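PDB 4LUA: N-acetyltransferase from Staphylococcus aureus subsp. aureus, which probably transfers an acetyl group from acetyl-coenzyme A to an amino group of its substrate, as GNAT-family acetyltransferases do. Local coordinates for residues A[100-103]-A[104-107]. Numbering follows the deposited sequence.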
loop_
_atom_site.group_PDB
_atom_site.type_symbol
_atom_site.label_atom_id
_atom_site.label_comp_id
_atom_site.label_asym_id
_atom_site.label_seq_id
_atom_site.Cartn_x
_atom_site.Cartn_y
_atom_site.Cartn_z
ATOM N N SER A 100 0.454 5.061 9.487
ATOM C CA SER A 100 1.803 4.869 10.050
ATOM C C SER A 100 1.802 3.580 10.843
ATOM O O SER A 100 2.823 2.847 10.781
ATOM C CB SER A 100 2.215 6.026 10.984
ATOM O OG SER A 100 2.519 7.170 10.192
ATOM N N GLU A 101 0.713 3.298 11.571
ATOM C CA GLU A 101 0.660 2.015 12.314
ATOM C C GLU A 101 0.703 0.851 11.313
ATOM O O GLU A 101 1.444 -0.148 11.488
ATOM C CB GLU A 101 -0.579 1.929 13.193
ATOM C CG GLU A 101 -0.412 2.560 14.552
ATOM C CD GLU A 101 -1.694 2.449 15.386
ATOM O OE1 GLU A 101 -2.433 1.443 15.214
ATOM O OE2 GLU A 101 -1.966 3.378 16.190
ATOM N N LEU A 102 -0.016 0.996 10.189
ATOM C CA LEU A 102 -0.044 -0.059 9.174
ATOM C C LEU A 102 1.327 -0.285 8.492
ATOM O O LEU A 102 1.821 -1.428 8.387
ATOM C CB LEU A 102 -1.138 0.261 8.114
ATOM C CG LEU A 102 -1.234 -0.755 6.981
ATOM C CD1 LEU A 102 -1.518 -2.220 7.456
ATOM C CD2 LEU A 102 -2.378 -0.301 6.093
ATOM N N ILE A 103 1.987 0.788 8.025
ATOM C CA ILE A 103 3.255 0.623 7.317
ATOM C C ILE A 103 4.345 0.207 8.328
ATOM O O ILE A 103 5.222 -0.598 7.991
ATOM C CB ILE A 103 3.592 1.907 6.539
ATOM C CG1 ILE A 103 2.473 2.257 5.550
ATOM C CG2 ILE A 103 4.932 1.724 5.853
ATOM C CD1 ILE A 103 2.111 1.079 4.531
ATOM N N ASN A 104 4.309 0.705 9.580
ATOM C CA ASN A 104 5.291 0.200 10.575
ATOM C C ASN A 104 5.111 -1.312 10.815
ATOM O O ASN A 104 6.099 -2.076 10.971
ATOM C CB ASN A 104 5.213 0.945 11.908
ATOM C CG ASN A 104 6.130 2.144 11.945
ATOM O OD1 ASN A 104 7.272 2.071 11.491
ATOM N ND2 ASN A 104 5.650 3.256 12.528
ATOM N N PHE A 105 3.833 -1.742 10.845
ATOM C CA PHE A 105 3.604 -3.172 10.920
ATOM C C PHE A 105 4.193 -3.907 9.726
ATOM O O PHE A 105 4.832 -4.958 9.934
ATOM C CB PHE A 105 2.085 -3.479 11.098
ATOM C CG PHE A 105 1.722 -4.859 10.647
ATOM C CD1 PHE A 105 1.817 -5.936 11.489
ATOM C CD2 PHE A 105 1.368 -5.047 9.315
ATOM C CE1 PHE A 105 1.518 -7.246 11.048
ATOM C CE2 PHE A 105 1.169 -6.290 8.836
ATOM C CZ PHE A 105 1.251 -7.422 9.701
ATOM N N ILE A 106 3.977 -3.391 8.507
ATOM C CA ILE A 106 4.540 -4.046 7.322
ATOM C C ILE A 106 6.079 -4.147 7.393
ATOM O O ILE A 106 6.647 -5.213 7.061
ATOM C CB ILE A 106 4.031 -3.390 6.020
ATOM C CG1 ILE A 106 2.556 -3.690 5.909
ATOM C CG2 ILE A 106 4.846 -3.916 4.824
ATOM C CD1 ILE A 106 1.879 -3.045 4.681
ATOM N N ILE A 107 6.753 -3.081 7.845
ATOM C CA ILE A 107 8.205 -3.143 8.023
ATOM C C ILE A 107 8.569 -4.283 8.960
ATOM O O ILE A 107 9.486 -5.115 8.664
ATOM C CB ILE A 107 8.759 -1.831 8.601
ATOM C CG1 ILE A 107 8.650 -0.710 7.564
ATOM C CG2 ILE A 107 10.223 -1.991 8.989
ATOM C CD1 ILE A 107 8.731 0.753 8.180
#
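Ile103 and Ile106 meet through their CD1 methyls, 4.1 Å apart, on the inward side of helix 96-112, an amphipathic alpha-helix of the GNAT fold that packs against the antiparallel sheet of strands 55-62 and 65-75. Next to Ile103 in the chain, Asn104 folds its side chain back over the preceding turn, towards the carbonyl of Ser100, and also touches Leu136. In both isoleucines CG1 lies beside the backbone N, anti to the carbonyl carbon. The second torsion separates them: Ile103 folds its CD1 back (chi2 -55°), whereas Ile106 is extended (chi2 177°), and the two side chains approach at a slant. Leu102 borders the pair more loosely, its CD1 standing 4.5 Å from CD1 of Ile106. Leu102 and Ile106 both reach Phe58 and Ala70 of the sheet, while Ile103 turns to Phe132 and Tyr133 of helix 127-135, so residues of one turn face different neighbours, the sheet and helix 127-135. The Phe105 ring presents an edge to the Leu102 carbonyl, whose O lies in the ring plane, and makes an edge-to-face contact with Phe58. Four successive i to i+4 hydrogen bonds hold the backbone; that from Ile107 N to Ile103 O is 2.9 Å long, with 165° at the hydrogen. At the more open side, Asn104 N donates to Ser100 O at 2.9 Å, and the same carbonyl oxygen lies 3.3 Å from Asn104 CB and 3.3 Å from the amide nitrogen ND2 of Asn104.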